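Local coordinates for soluble inorganic pyrophosphatase (Toxoplasma gondii, PDB 5WRT), which probably hydrolyses inorganic pyrophosphate to two phosphates in a magnesium-dependent reaction, at residues G94-P106 against V220-L232. Sequence-based numbering, arbitrary orientation.
Sequences GAFPQTWEDPREP and VVYRAHEHYLRLL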
# COMPACT_ATOMS: atom_id res chain seq x y z
N GLY A 94 4.48 9.96 -12.06
CA GLY A 94 5.53 10.62 -12.81
C GLY A 94 5.90 11.98 -12.26
O GLY A 94 5.92 12.18 -11.04
N ALA A 95 6.16 12.93 -13.15
CA ALA A 95 6.65 14.23 -12.72
C ALA A 95 6.22 15.30 -13.71
O ALA A 95 5.90 15.01 -14.87
CB ALA A 95 8.18 14.23 -12.57
N PHE A 96 6.22 16.54 -13.24
CA PHE A 96 5.93 17.70 -14.07
C PHE A 96 7.21 18.18 -14.75
O PHE A 96 8.23 18.35 -14.07
CB PHE A 96 5.35 18.83 -13.23
CG PHE A 96 3.98 18.55 -12.68
CD1 PHE A 96 2.88 18.47 -13.51
CD2 PHE A 96 3.80 18.36 -11.31
CE1 PHE A 96 1.62 18.21 -12.99
CE2 PHE A 96 2.55 18.10 -10.79
CZ PHE A 96 1.46 18.02 -11.63
N PRO A 97 7.20 18.39 -16.06
CA PRO A 97 8.38 18.96 -16.72
C PRO A 97 8.64 20.38 -16.23
O PRO A 97 7.74 21.08 -15.77
CB PRO A 97 8.02 18.95 -18.21
CG PRO A 97 6.83 18.05 -18.32
CD PRO A 97 6.12 18.12 -17.01
N GLN A 98 9.91 20.79 -16.32
CA GLN A 98 10.32 22.16 -16.01
C GLN A 98 9.91 22.56 -14.60
O GLN A 98 9.50 23.69 -14.34
CB GLN A 98 9.76 23.14 -17.05
CG GLN A 98 10.17 22.80 -18.47
CD GLN A 98 9.54 23.70 -19.51
OE1 GLN A 98 8.57 24.41 -19.24
NE2 GLN A 98 10.10 23.68 -20.72
N THR A 99 10.03 21.61 -13.67
CA THR A 99 9.82 21.87 -12.26
C THR A 99 11.01 21.33 -11.48
O THR A 99 11.65 20.36 -11.89
CB THR A 99 8.52 21.22 -11.74
OG1 THR A 99 8.58 19.80 -11.95
CG2 THR A 99 7.31 21.79 -12.45
N TRP A 100 11.29 21.96 -10.35
CA TRP A 100 12.40 21.55 -9.50
C TRP A 100 12.05 21.94 -8.08
O TRP A 100 11.81 23.12 -7.80
CB TRP A 100 13.71 22.19 -9.94
CG TRP A 100 14.89 21.74 -9.12
CD1 TRP A 100 15.26 20.45 -8.84
CD2 TRP A 100 15.86 22.58 -8.48
NE1 TRP A 100 16.39 20.44 -8.07
CE2 TRP A 100 16.78 21.73 -7.83
CE3 TRP A 100 16.04 23.96 -8.40
CZ2 TRP A 100 17.87 22.22 -7.11
CZ3 TRP A 100 17.12 24.45 -7.68
CH2 TRP A 100 18.02 23.58 -7.04
N GLU A 101 12.02 20.97 -7.17
CA GLU A 101 11.74 21.25 -5.77
C GLU A 101 13.05 21.68 -5.11
O GLU A 101 13.73 20.91 -4.43
CB GLU A 101 11.10 20.06 -5.08
CG GLU A 101 9.65 19.85 -5.51
CD GLU A 101 8.70 20.73 -4.73
OE1 GLU A 101 8.30 20.36 -3.60
OE2 GLU A 101 8.35 21.82 -5.24
N ASP A 102 13.39 22.94 -5.35
CA ASP A 102 14.62 23.56 -4.87
C ASP A 102 14.77 23.35 -3.37
O ASP A 102 13.93 23.83 -2.60
CB ASP A 102 14.59 25.05 -5.19
CG ASP A 102 15.94 25.73 -5.02
OD1 ASP A 102 16.13 26.83 -5.58
OD2 ASP A 102 16.82 25.17 -4.34
N PRO A 103 15.81 22.63 -2.91
CA PRO A 103 16.07 22.59 -1.47
C PRO A 103 16.48 23.97 -1.00
O PRO A 103 16.30 24.94 -1.74
CB PRO A 103 17.21 21.57 -1.34
CG PRO A 103 17.25 20.84 -2.66
CD PRO A 103 16.78 21.83 -3.68
N ARG A 104 16.99 24.10 0.22
CA ARG A 104 17.47 25.40 0.67
C ARG A 104 16.37 26.45 0.74
O ARG A 104 16.62 27.59 1.15
CB ARG A 104 18.60 25.89 -0.23
N GLU A 105 15.16 26.09 0.32
CA GLU A 105 14.03 27.00 0.37
C GLU A 105 13.13 26.47 1.47
O GLU A 105 12.59 25.36 1.33
CB GLU A 105 13.29 27.07 -0.96
CG GLU A 105 14.08 27.73 -2.09
CD GLU A 105 13.76 29.21 -2.26
OE1 GLU A 105 14.48 29.89 -3.03
OE2 GLU A 105 12.80 29.70 -1.63
N PRO A 106 12.91 27.21 2.54
CA PRO A 106 12.33 26.58 3.74
C PRO A 106 10.82 26.61 3.76
O PRO A 106 10.19 27.63 3.48
CB PRO A 106 12.93 27.42 4.87
CG PRO A 106 13.09 28.78 4.27
CD PRO A 106 13.32 28.60 2.79
N VAL A 220 1.50 24.87 -5.69
CA VAL A 220 2.67 24.01 -5.50
C VAL A 220 3.41 23.82 -6.82
O VAL A 220 4.64 23.91 -6.88
CB VAL A 220 2.25 22.66 -4.89
CG1 VAL A 220 3.36 21.63 -5.05
CG2 VAL A 220 1.88 22.83 -3.42
N VAL A 221 2.66 23.58 -7.91
CA VAL A 221 3.29 23.39 -9.21
C VAL A 221 3.92 24.69 -9.70
O VAL A 221 5.04 24.68 -10.23
CB VAL A 221 2.26 22.85 -10.22
CG1 VAL A 221 2.95 22.51 -11.54
CG2 VAL A 221 1.55 21.63 -9.66
N TYR A 222 3.23 25.82 -9.54
CA TYR A 222 3.78 27.11 -9.95
C TYR A 222 5.12 27.37 -9.27
O TYR A 222 6.10 27.74 -9.93
CB TYR A 222 2.81 28.25 -9.64
CG TYR A 222 1.49 28.21 -10.36
CD1 TYR A 222 1.39 27.80 -11.68
CD2 TYR A 222 0.33 28.63 -9.72
CE1 TYR A 222 0.17 27.78 -12.34
CE2 TYR A 222 -0.89 28.63 -10.36
CZ TYR A 222 -0.96 28.20 -11.67
OH TYR A 222 -2.18 28.20 -12.29
N ARG A 223 5.17 27.22 -7.95
CA ARG A 223 6.39 27.51 -7.21
C ARG A 223 7.55 26.64 -7.68
O ARG A 223 8.67 27.13 -7.86
CB ARG A 223 6.16 27.34 -5.71
CG ARG A 223 7.32 27.81 -4.85
CD ARG A 223 6.97 27.79 -3.38
NE ARG A 223 6.49 26.48 -2.94
CZ ARG A 223 5.28 26.26 -2.44
NH1 ARG A 223 4.42 27.26 -2.30
NH2 ARG A 223 4.93 25.03 -2.07
N ALA A 224 7.30 25.34 -7.88
CA ALA A 224 8.34 24.46 -8.40
C ALA A 224 8.72 24.85 -9.82
O ALA A 224 9.89 24.69 -10.21
CB ALA A 224 7.88 23.01 -8.34
N HIS A 225 7.76 25.34 -10.61
CA HIS A 225 8.07 25.82 -11.95
C HIS A 225 9.01 27.02 -11.90
O HIS A 225 9.93 27.13 -12.71
CB HIS A 225 6.77 26.17 -12.68
CG HIS A 225 6.97 26.54 -14.12
ND1 HIS A 225 7.69 25.76 -15.00
CD2 HIS A 225 6.51 27.59 -14.84
CE1 HIS A 225 7.68 26.32 -16.19
NE2 HIS A 225 6.97 27.43 -16.13
N GLU A 226 8.79 27.92 -10.94
CA GLU A 226 9.64 29.11 -10.82
C GLU A 226 11.03 28.75 -10.33
O GLU A 226 12.02 29.37 -10.75
CB GLU A 226 8.99 30.13 -9.90
CG GLU A 226 7.76 30.81 -10.48
N HIS A 227 11.14 27.77 -9.43
CA HIS A 227 12.45 27.27 -9.02
C HIS A 227 13.26 26.79 -10.23
O HIS A 227 14.45 27.10 -10.35
CB HIS A 227 12.30 26.13 -8.01
CG HIS A 227 11.78 26.56 -6.68
ND1 HIS A 227 12.15 27.74 -6.07
CD2 HIS A 227 10.94 25.94 -5.82
CE1 HIS A 227 11.54 27.84 -4.90
NE2 HIS A 227 10.80 26.76 -4.72
N TYR A 228 12.62 26.04 -11.12
CA TYR A 228 13.30 25.56 -12.32
C TYR A 228 13.71 26.72 -13.21
O TYR A 228 14.86 26.81 -13.66
CB TYR A 228 12.41 24.58 -13.08
CG TYR A 228 13.01 24.11 -14.39
CD1 TYR A 228 13.88 23.03 -14.42
CD2 TYR A 228 12.72 24.75 -15.59
CE1 TYR A 228 14.45 22.60 -15.60
CE2 TYR A 228 13.28 24.32 -16.78
CZ TYR A 228 14.15 23.25 -16.77
OH TYR A 228 14.71 22.81 -17.95
N LEU A 229 12.77 27.63 -13.50
CA LEU A 229 13.04 28.75 -14.38
C LEU A 229 14.16 29.64 -13.83
O LEU A 229 14.95 30.19 -14.60
CB LEU A 229 11.77 29.57 -14.60
CG LEU A 229 10.69 28.88 -15.43
CD1 LEU A 229 9.47 29.79 -15.59
CD2 LEU A 229 11.23 28.47 -16.79
N ARG A 230 14.23 29.79 -12.51
CA ARG A 230 15.30 30.59 -11.92
C ARG A 230 16.67 30.00 -12.21
O ARG A 230 17.65 30.75 -12.34
CB ARG A 230 15.08 30.73 -10.41
CG ARG A 230 16.03 31.70 -9.73
CD ARG A 230 15.94 33.08 -10.38
NE ARG A 230 16.99 33.99 -9.91
CZ ARG A 230 18.23 34.01 -10.38
NH1 ARG A 230 18.60 33.16 -11.34
NH2 ARG A 230 19.11 34.87 -9.89
N LEU A 231 16.76 28.68 -12.33
CA LEU A 231 18.02 28.04 -12.70
C LEU A 231 18.46 28.43 -14.10
O LEU A 231 19.66 28.34 -14.41
CB LEU A 231 17.90 26.52 -12.60
CG LEU A 231 17.89 25.90 -11.20
CD1 LEU A 231 17.86 24.38 -11.31
CD2 LEU A 231 19.10 26.36 -10.39
N LEU A 232 17.53 28.85 -14.95
CA LEU A 232 17.78 29.15 -16.35
C LEU A 232 18.04 30.63 -16.59
O LEU A 232 18.45 31.00 -17.70
CB LEU A 232 16.59 28.71 -17.20
CG LEU A 232 16.53 27.30 -17.78
CD1 LEU A 232 16.53 26.27 -16.67
CD2 LEU A 232 15.27 27.16 -18.62
O HOH W 1 6.55 23.63 -4.79
O HOH W 2 8.69 24.63 -3.98
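H225 and Q98 meet through a nearly straight hydrogen bond: ND1 of H225 donates to O of Q98 at 2.8 Å, with 161° at the hydrogen. With CG anti to the backbone N (chi1 -174°), the H225 ring swings toward the loop, and the acceptor lies close to the imidazole plane. This part is closely packed and largely buried. Over the centre of one face of the Y228 ring sits CA of Q98, a CH-pi contact 3.6 Å from the centroid, while the hydroxyl of Y228 is hydrogen-bonded to H31. Next along the loop, the backbone N of W100 donates to O of A224 at 3.1 Å, and that carbonyl also receives the helical N-H of Y228 from the opposite face of its plane. CB of A224 lies 3.9 Å from CB of T99. Toward the sheet, V221 puts CG1 over a face of the F96 ring.

Topologically, the segment leaving strand 92-95 of the beta-barrel core (OB-type) of family I pyrophosphatases is laid along the C-terminal helix 214-232. It brings E101 beside the magnesium site, its side chain touching the metal ligand D117. OE2 of E101 accepts from two waters, one of which also donates to O of V220; the other accepts from NE of R223.

From W100 onward the contact opens toward solvent: W100, D102 and H227 are partly exposed, L231 and E105 exposed. CD1 of L231 lies over a face of the indole, 3.5 Å from CE3 of W100, and NE1 of W100 bonds to O of G118. D102 places CB over one face of the H227 imidazole, with its carboxylate turned 83° from the ring. At the exposed end, CD of E105 approaches CE1 of H227 obliquely at 3.7 Å.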